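Local coordinates for 5'-nucleotidase SurE (Aquifex aeolicus, PDB 2WQK), which probably removes the phosphate from nucleoside 5'-monophosphates with the help of one divalent metal cation per subunit, at residues 176-181 against 227-232; 87-92 against 120-125; 30-35 against 59-64. One frame throughout, in Å; residues are numbered along the deposited sequence.

Contact 1 of 3, residues 176-181 against 227-232; sequences KVTRQG and SVTPLH
Thr178 brings its hydroxyl to those of two residues on the neighbouring strand: OG1 of Thr178 lies 2.7 Å from Ser227 OG and also 2.7 Å from Thr229 OG1, both hydrogen bonds. Its first torsion (chi1 58°) sets OG1 between the backbone N and the carbonyl carbon, the rotamer that lets one oxygen serve both partners, while the methyl CG2 leans on Ser227 at 3.6 Å from its OG. The three hydroxyls thus form a buried, bent chain with Thr178 OG1 at its corner, the two bonds nearly at a right angle, and Asp217 and Ala220 of helix 217-222 pack on Thr178. Here strand 174-177, the outermost of the SurE sheet within this chain, runs parallel to strand 225-232, and pairing lasts just long enough for two backbone bonds, Val228 N to Lys176 O at 2.9 Å and Thr178 N to Val228 O at 2.9 Å. The second donor sits above the carbonyl plane, 44° out of it, as the chain starts to leave the sheet. Val228 lies between these two bonds, its CB 4.0 Å from Lys176 O. Thr229 CG2, anti to the backbone N, comes 3.7 Å from Gln180 N where 176-181 peels off. Thr236 OG1 of the second subunit accepts from Gln180 N, whereas Gln180 NE2 bonds to Gly100 O of its own chain.

Contact 2 of 3, residues 87-92 against 120-125; sequences DLVLSG and IPSIAF
Leu90 and Ile123 stand side by side and point the same way, the methyl CD2 of Leu90 resting 3.9 Å from Ile123 CB. The same methyl reaches on to the Phe125 ring, which it meets at the edge, near the ring plane, 4.0 Å from CE2. Ile123 comes at that ring differently: its CG2 sits over one face, 3.5 Å above the plane and offset toward the rim, so the phenyl is approached from two directions. Also on the Leu90 face, Leu88 crosses Pro121 at about a right angle, with Leu88 CD2 3.7 Å from Pro121 CB. On the Val89 face the setting is crosswise too: Val89 CG2 meets Ile120 CG2 at 3.8 Å, the two residues again roughly perpendicular. Strands 88-94 and 122-128 are the parallel pair of a beta-alpha-beta crossover through helix 107-117, and within it four backbone bonds join the segments, from Val89 N to Pro121 O through to Phe125 N on Ser91 O at 2.8 Å. Helix 135-152 covers Leu88 and Phe125. Ser122 places OG beside its own backbone N (chi1 -51°), where it gives a 2.8 Å bond to Ile120 O and lies against Val89 CB. Gly92 leads toward Asn94, one of the sodium ligands.

Contact 3 of 3, residues 30-35 against 59-64; sequences VVVVAP and TDFYTV
Val32 packs on the face of the Phe61 ring in a parallel strand pair, 29-35 with 61-64, near one end of the SurE sheet, where strand 52-58 pairs antiparallel with the other edge of 61-64. This is the tight part. The two side chains run alongside each other, and Val32 CG1 sits over the centre of the Phe61 ring, 4.0 Å from the centroid and 7° off the ring normal, a CH-pi contact. With Phe61 CG anti to the backbone N (chi1 -163°), the ring stands out from its strand beside Val32, its face turned to the valine, and Asn18 and Arg21 of helix 15-24 pack against it. On the other face of the sheet Val33 CG1 meets Val64 CG2 at 3.6 Å, with Cys72 of helix 69-80 touching Val33, and Tyr62 turns its ring edge to Val32 O, which lies in the ring plane.

The start of the pair is looser. Val30 has no direct backbone bond to 59-64; instead a water gives one hydrogen bond to Val30 O and another to Asp60 O. The backbone of the partly exposed Asp60 still takes a 2.9 Å bond from Val32 N to its O. Its carboxylate has OD1 4.0 Å from Val31 CG2, while OD2 forms a salt bridge with Arg29. At the opposite end Ala34 O takes two donors from opposite faces of its plane: Val64 N at 3.0 Å and Thr63 OG1 at 2.8 Å.

From the N terminus, contact 3 closes first, bringing strand 61-64 beside 29-35 after the chain has made strand 52-58. Contact 2 follows, closing the crossover from strand 88-94 through helix 107-117 to strand 122-128. Contact 1 closes last, across a longer excursion that includes the two-stranded antiparallel sheet and helix 217-222. The three are in series, none nested in or crossing another. All belong to one mixed sheet: contacts 3 and 1 lie on opposite sides of the chain's centre, their centres about 28 Å apart, with contact 2 between them in the strand order. Contact 1 alone also meets a second subunit.

Contact 1 of 3, residues 176-181 against 227-232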
loop_
_atom_site.group_PDB
_atom_site.type_symbol
_atom_site.label_atom_id
_atom_site.label_comp_id
_atom_site.label_asym_id
_atom_site.label_seq_id
_atom_site.Cartn_x
_atom_site.Cartn_y
_atom_site.Cartn_z
ATOM N N LYS A 176 16.956 -6.350 -33.198
ATOM C CA LYS A 176 18.262 -5.773 -32.982
ATOM C C LYS A 176 18.759 -6.052 -31.560
ATOM O O LYS A 176 18.022 -5.890 -30.604
ATOM C CB LYS A 176 18.201 -4.253 -33.174
ATOM C CG LYS A 176 17.945 -3.825 -34.632
ATOM C CD LYS A 176 17.838 -2.331 -34.750
ATOM C CE LYS A 176 19.175 -1.652 -34.601
ATOM N NZ LYS A 176 20.228 -2.107 -35.571
ATOM N N VAL A 177 20.020 -6.415 -31.487
ATOM C CA VAL A 177 20.764 -6.447 -30.231
ATOM C C VAL A 177 21.120 -4.992 -29.884
ATOM O O VAL A 177 21.664 -4.268 -30.718
ATOM C CB VAL A 177 22.024 -7.312 -30.347
ATOM C CG1 VAL A 177 22.924 -7.182 -29.085
ATOM C CG2 VAL A 177 21.636 -8.760 -30.660
ATOM N N THR A 178 20.805 -4.575 -28.658
ATOM C CA THR A 178 20.858 -3.176 -28.247
ATOM C C THR A 178 21.577 -3.045 -26.877
ATOM O O THR A 178 21.730 -4.026 -26.134
ATOM C CB THR A 178 19.438 -2.609 -28.079
ATOM O OG1 THR A 178 18.746 -3.384 -27.110
ATOM C CG2 THR A 178 18.664 -2.596 -29.424
ATOM N N ARG A 179 22.054 -1.831 -26.603
ATOM C CA ARG A 179 22.474 -1.466 -25.254
ATOM C C ARG A 179 21.364 -0.751 -24.493
ATOM O O ARG A 179 20.457 -0.175 -25.076
ATOM C CB ARG A 179 23.735 -0.574 -25.297
ATOM C CG ARG A 179 23.561 0.804 -25.905
ATOM C CD ARG A 179 24.838 1.616 -25.839
ATOM N NE ARG A 179 24.618 2.988 -26.323
ATOM C CZ ARG A 179 24.676 3.363 -27.570
ATOM N NH1 ARG A 179 24.902 2.466 -28.514
ATOM N NH2 ARG A 179 24.464 4.665 -27.871
ATOM N N GLN A 180 21.492 -0.731 -23.166
ATOM C CA GLN A 180 20.610 0.043 -22.316
ATOM C C GLN A 180 20.829 1.535 -22.628
ATOM O O GLN A 180 21.926 2.042 -22.488
ATOM C CB GLN A 180 20.970 -0.202 -20.841
ATOM C CG GLN A 180 20.105 0.548 -19.826
ATOM C CD GLN A 180 20.632 0.381 -18.433
ATOM O OE1 GLN A 180 21.828 0.269 -18.237
ATOM N NE2 GLN A 180 19.740 0.393 -17.459
ATOM N N GLY A 181 19.777 2.245 -22.998
ATOM C CA GLY A 181 19.875 3.667 -23.268
ATOM C C GLY A 181 19.812 4.455 -21.969
ATOM O O GLY A 181 19.645 3.914 -20.893
ATOM N N SER A 227 13.949 -4.849 -29.580
ATOM C CA SER A 227 15.195 -4.625 -28.869
ATOM C C SER A 227 15.494 -5.814 -27.973
ATOM O O SER A 227 14.651 -6.177 -27.160
ATOM C CB SER A 227 15.031 -3.405 -27.957
ATOM O OG SER A 227 16.081 -3.315 -27.014
ATOM N N VAL A 228 16.712 -6.339 -28.076
ATOM C CA VAL A 228 17.184 -7.374 -27.145
ATOM C C VAL A 228 18.494 -6.872 -26.529
ATOM O O VAL A 228 19.488 -6.760 -27.220
ATOM C CB VAL A 228 17.426 -8.730 -27.840
ATOM C CG1 VAL A 228 17.901 -9.753 -26.815
ATOM C CG2 VAL A 228 16.181 -9.229 -28.644
ATOM N N THR A 229 18.474 -6.582 -25.210
ATOM C CA THR A 229 19.662 -6.106 -24.514
ATOM C C THR A 229 20.160 -7.222 -23.573
ATOM O O THR A 229 19.394 -7.705 -22.746
ATOM C CB THR A 229 19.350 -4.891 -23.628
ATOM O OG1 THR A 229 18.735 -3.858 -24.410
ATOM C CG2 THR A 229 20.636 -4.362 -22.912
ATOM N N PRO A 230 21.447 -7.582 -23.689
ATOM C CA PRO A 230 22.043 -8.526 -22.741
ATOM C C PRO A 230 22.448 -7.713 -21.503
ATOM O O PRO A 230 23.222 -6.741 -21.605
ATOM C CB PRO A 230 23.276 -9.059 -23.469
ATOM C CG PRO A 230 23.697 -7.936 -24.364
ATOM C CD PRO A 230 22.443 -7.112 -24.684
ATOM N N LEU A 231 21.911 -8.105 -20.360
ATOM C CA LEU A 231 22.185 -7.419 -19.085
ATOM C C LEU A 231 23.122 -8.265 -18.241
ATOM O O LEU A 231 22.991 -9.501 -18.174
ATOM C CB LEU A 231 20.883 -7.249 -18.304
ATOM C CG LEU A 231 19.764 -6.416 -18.943
ATOM C CD1 LEU A 231 18.476 -6.380 -18.085
ATOM C CD2 LEU A 231 20.295 -4.985 -19.220
ATOM N N HIS A 232 24.016 -7.566 -17.536
ATOM C CA HIS A 232 24.822 -8.182 -16.508
ATOM C C HIS A 232 23.970 -8.644 -15.342
ATOM O O HIS A 232 23.130 -7.887 -14.865
ATOM C CB HIS A 232 25.824 -7.168 -15.915
ATOM C CG HIS A 232 27.023 -6.908 -16.737
ATOM N ND1 HIS A 232 28.025 -7.833 -16.914
ATOM C CD2 HIS A 232 27.446 -5.763 -17.329
ATOM C CE1 HIS A 232 28.994 -7.278 -17.634
ATOM N NE2 HIS A 232 28.664 -6.023 -17.894
#

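Contact 2 of 3, residues 87-92 against 120-125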
loop_
_atom_site.group_PDB
_atom_site.type_symbol
_atom_site.label_atom_id
_atom_site.label_comp_id
_atom_site.label_asym_id
_atom_site.label_seq_id
_atom_site.Cartn_x
_atom_site.Cartn_y
_atom_site.Cartn_z
ATOM N N ASP A 87 14.071 -25.187 -18.664
ATOM C CA ASP A 87 14.984 -24.748 -19.686
ATOM C C ASP A 87 15.175 -23.234 -19.654
ATOM O O ASP A 87 16.281 -22.746 -19.959
ATOM C CB ASP A 87 14.511 -25.215 -21.062
ATOM C CG ASP A 87 14.530 -26.727 -21.166
ATOM O OD1 ASP A 87 15.586 -27.230 -21.575
ATOM O OD2 ASP A 87 13.564 -27.407 -20.744
ATOM N N LEU A 88 14.091 -22.533 -19.361
ATOM C CA LEU A 88 14.101 -21.067 -19.284
ATOM C C LEU A 88 13.119 -20.584 -18.237
ATOM O O LEU A 88 12.117 -21.241 -17.951
ATOM C CB LEU A 88 13.674 -20.404 -20.617
ATOM C CG LEU A 88 14.547 -20.591 -21.866
ATOM C CD1 LEU A 88 13.796 -20.243 -23.175
ATOM C CD2 LEU A 88 15.798 -19.770 -21.785
ATOM N N VAL A 89 13.479 -19.431 -17.630
ATOM C CA VAL A 89 12.536 -18.628 -16.887
ATOM C C VAL A 89 12.210 -17.438 -17.776
ATOM O O VAL A 89 13.129 -16.780 -18.324
ATOM C CB VAL A 89 13.117 -18.123 -15.525
ATOM C CG1 VAL A 89 12.219 -17.037 -14.975
ATOM C CG2 VAL A 89 13.316 -19.331 -14.580
ATOM N N LEU A 90 10.911 -17.186 -17.960
ATOM C CA LEU A 90 10.410 -16.124 -18.847
ATOM C C LEU A 90 9.510 -15.244 -18.016
ATOM O O LEU A 90 8.799 -15.724 -17.158
ATOM C CB LEU A 90 9.587 -16.752 -19.996
ATOM C CG LEU A 90 10.387 -17.771 -20.833
ATOM C CD1 LEU A 90 9.477 -18.446 -21.879
ATOM C CD2 LEU A 90 11.606 -17.172 -21.513
ATOM N N SER A 91 9.586 -13.937 -18.254
ATOM C CA SER A 91 8.798 -12.992 -17.493
ATOM C C SER A 91 8.166 -11.978 -18.430
ATOM O O SER A 91 8.862 -11.338 -19.198
ATOM C CB SER A 91 9.736 -12.247 -16.516
ATOM O OG SER A 91 9.007 -11.395 -15.683
ATOM N N GLY A 92 6.852 -11.883 -18.380
ATOM C CA GLY A 92 6.109 -10.984 -19.264
ATOM C C GLY A 92 4.899 -11.688 -19.858
ATOM O O GLY A 92 4.441 -12.702 -19.322
ATOM N N ILE A 120 19.406 -20.377 -14.115
ATOM C CA ILE A 120 18.543 -20.761 -15.252
ATOM C C ILE A 120 18.577 -19.631 -16.290
ATOM O O ILE A 120 18.406 -18.484 -15.924
ATOM C CB ILE A 120 17.073 -20.941 -14.806
ATOM C CG1 ILE A 120 16.948 -21.895 -13.601
ATOM C CG2 ILE A 120 16.234 -21.373 -16.026
ATOM C CD1 ILE A 120 15.704 -21.719 -12.706
ATOM N N PRO A 121 18.780 -19.939 -17.572
ATOM C CA PRO A 121 18.754 -18.903 -18.607
ATOM C C PRO A 121 17.376 -18.222 -18.581
ATOM O O PRO A 121 16.329 -18.899 -18.416
ATOM C CB PRO A 121 19.000 -19.663 -19.907
ATOM C CG PRO A 121 19.590 -20.985 -19.450
ATOM C CD PRO A 121 19.086 -21.271 -18.117
ATOM N N SER A 122 17.372 -16.891 -18.765
ATOM C CA SER A 122 16.154 -16.127 -18.498
ATOM C C SER A 122 15.973 -14.935 -19.424
ATOM O O SER A 122 16.948 -14.341 -19.862
ATOM C CB SER A 122 16.054 -15.691 -17.041
ATOM O OG SER A 122 16.238 -16.755 -16.119
ATOM N N ILE A 123 14.710 -14.597 -19.688
ATOM C CA ILE A 123 14.347 -13.526 -20.613
ATOM C C ILE A 123 13.127 -12.806 -20.081
ATOM O O ILE A 123 12.170 -13.437 -19.624
ATOM C CB ILE A 123 13.957 -14.089 -22.021
ATOM C CG1 ILE A 123 15.002 -15.048 -22.556
ATOM C CG2 ILE A 123 13.704 -12.969 -22.960
ATOM C CD1 ILE A 123 14.574 -15.755 -23.884
ATOM N N ALA A 124 13.201 -11.476 -20.130
ATOM C CA ALA A 124 12.068 -10.572 -19.813
ATOM C C ALA A 124 11.508 -10.043 -21.151
ATOM O O ALA A 124 12.311 -9.680 -22.022
ATOM C CB ALA A 124 12.526 -9.364 -18.961
ATOM N N PHE A 125 10.168 -9.967 -21.271
ATOM C CA PHE A 125 9.530 -9.419 -22.463
ATOM C C PHE A 125 8.571 -8.321 -22.015
ATOM O O PHE A 125 7.734 -8.539 -21.125
ATOM C CB PHE A 125 8.667 -10.512 -23.116
ATOM C CG PHE A 125 9.453 -11.703 -23.644
ATOM C CD1 PHE A 125 10.138 -11.612 -24.849
ATOM C CD2 PHE A 125 9.446 -12.925 -22.989
ATOM C CE1 PHE A 125 10.837 -12.704 -25.358
ATOM C CE2 PHE A 125 10.141 -14.020 -23.514
ATOM C CZ PHE A 125 10.817 -13.901 -24.673
#

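Contact 3 of 3, residues 30-35 against 59-64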
loop_
_atom_site.group_PDB
_atom_site.type_symbol
_atom_site.label_atom_id
_atom_site.label_comp_id
_atom_site.label_asym_id
_atom_site.label_seq_id
_atom_site.Cartn_x
_atom_site.Cartn_y
_atom_site.Cartn_z
ATOM N N VAL A 30 4.513 -25.111 -20.542
ATOM C CA VAL A 30 4.542 -23.793 -19.890
ATOM C C VAL A 30 3.969 -23.978 -18.508
ATOM O O VAL A 30 2.807 -24.347 -18.362
ATOM C CB VAL A 30 3.696 -22.721 -20.645
ATOM C CG1 VAL A 30 3.914 -21.377 -19.985
ATOM C CG2 VAL A 30 4.040 -22.712 -22.166
ATOM N N VAL A 31 4.768 -23.632 -17.491
ATOM C CA VAL A 31 4.303 -23.671 -16.118
ATOM C C VAL A 31 4.240 -22.223 -15.664
ATOM O O VAL A 31 5.270 -21.541 -15.613
ATOM C CB VAL A 31 5.238 -24.502 -15.205
ATOM C CG1 VAL A 31 4.772 -24.455 -13.734
ATOM C CG2 VAL A 31 5.308 -25.981 -15.728
ATOM N N VAL A 32 3.031 -21.775 -15.373
ATOM C CA VAL A 32 2.818 -20.367 -14.966
ATOM C C VAL A 32 2.733 -20.295 -13.457
ATOM O O VAL A 32 1.970 -21.031 -12.821
ATOM C CB VAL A 32 1.513 -19.789 -15.516
ATOM C CG1 VAL A 32 1.104 -18.420 -14.894
ATOM C CG2 VAL A 32 1.610 -19.678 -17.023
ATOM N N VAL A 33 3.481 -19.343 -12.896
ATOM C CA VAL A 33 3.311 -18.983 -11.480
ATOM C C VAL A 33 3.354 -17.448 -11.506
ATOM O O VAL A 33 4.386 -16.867 -11.879
ATOM C CB VAL A 33 4.438 -19.556 -10.576
ATOM C CG1 VAL A 33 4.183 -19.218 -9.112
ATOM C CG2 VAL A 33 4.538 -21.083 -10.776
ATOM N N ALA A 34 2.239 -16.824 -11.155
ATOM C CA ALA A 34 2.166 -15.355 -11.320
ATOM C C ALA A 34 1.377 -14.707 -10.162
ATOM O O ALA A 34 0.564 -15.359 -9.482
ATOM C CB ALA A 34 1.520 -15.016 -12.660
ATOM N N PRO A 35 1.629 -13.414 -9.928
ATOM C CA PRO A 35 0.888 -12.743 -8.871
ATOM C C PRO A 35 -0.630 -12.718 -9.106
ATOM O O PRO A 35 -1.099 -12.834 -10.242
ATOM C CB PRO A 35 1.453 -11.300 -8.894
ATOM C CG PRO A 35 2.792 -11.396 -9.618
ATOM C CD PRO A 35 2.576 -12.532 -10.633
ATOM N N THR A 59 -4.160 -26.858 -14.447
ATOM C CA THR A 59 -2.949 -27.637 -14.604
ATOM C C THR A 59 -1.809 -26.702 -14.989
ATOM O O THR A 59 -1.980 -25.872 -15.877
ATOM C CB THR A 59 -3.147 -28.721 -15.647
ATOM O OG1 THR A 59 -4.232 -29.518 -15.186
ATOM C CG2 THR A 59 -1.950 -29.582 -15.802
ATOM N N ASP A 60 -0.708 -26.811 -14.247
ATOM C CA ASP A 60 0.489 -26.010 -14.527
ATOM C C ASP A 60 0.214 -24.495 -14.517
ATOM O O ASP A 60 0.882 -23.769 -15.240
ATOM C CB ASP A 60 1.104 -26.380 -15.881
ATOM C CG ASP A 60 1.668 -27.783 -15.901
ATOM O OD1 ASP A 60 2.112 -28.243 -14.839
ATOM O OD2 ASP A 60 1.672 -28.383 -17.010
ATOM N N PHE A 61 -0.751 -24.040 -13.724
ATOM C CA PHE A 61 -1.099 -22.614 -13.713
ATOM C C PHE A 61 -1.451 -22.243 -12.271
ATOM O O PHE A 61 -2.502 -22.655 -11.739
ATOM C CB PHE A 61 -2.240 -22.379 -14.698
ATOM C CG PHE A 61 -2.440 -20.966 -15.098
ATOM C CD1 PHE A 61 -2.315 -20.564 -16.412
ATOM C CD2 PHE A 61 -2.756 -20.012 -14.165
ATOM C CE1 PHE A 61 -2.488 -19.240 -16.779
ATOM C CE2 PHE A 61 -2.980 -18.686 -14.559
ATOM C CZ PHE A 61 -2.835 -18.310 -15.836
ATOM N N TYR A 62 -0.558 -21.470 -11.655
ATOM C CA TYR A 62 -0.649 -21.168 -10.221
ATOM C C TYR A 62 -0.554 -19.675 -10.007
ATOM O O TYR A 62 0.061 -18.955 -10.798
ATOM C CB TYR A 62 0.514 -21.784 -9.473
ATOM C CG TYR A 62 0.467 -23.284 -9.471
ATOM C CD1 TYR A 62 -0.095 -23.981 -8.385
ATOM C CD2 TYR A 62 0.974 -23.997 -10.547
ATOM C CE1 TYR A 62 -0.147 -25.382 -8.400
ATOM C CE2 TYR A 62 0.891 -25.395 -10.579
ATOM C CZ TYR A 62 0.353 -26.072 -9.497
ATOM O OH TYR A 62 0.301 -27.461 -9.561
ATOM N N THR A 63 -1.188 -19.221 -8.939
ATOM C CA THR A 63 -0.988 -17.839 -8.528
ATOM C C THR A 63 -0.475 -17.786 -7.105
ATOM O O THR A 63 -0.869 -18.582 -6.244
ATOM C CB THR A 63 -2.280 -16.988 -8.652
ATOM O OG1 THR A 63 -1.987 -15.605 -8.370
ATOM C CG2 THR A 63 -3.460 -17.488 -7.769
ATOM N N VAL A 64 0.398 -16.797 -6.877
ATOM C CA VAL A 64 0.911 -16.515 -5.552
ATOM C C VAL A 64 0.214 -15.217 -5.071
ATOM O O VAL A 64 0.318 -14.151 -5.691
ATOM C CB VAL A 64 2.465 -16.346 -5.506
ATOM C CG1 VAL A 64 2.913 -16.107 -4.053
ATOM C CG2 VAL A 64 3.194 -17.561 -6.079
HETATM O O HOH W 1 0.335 -23.224 -17.923
#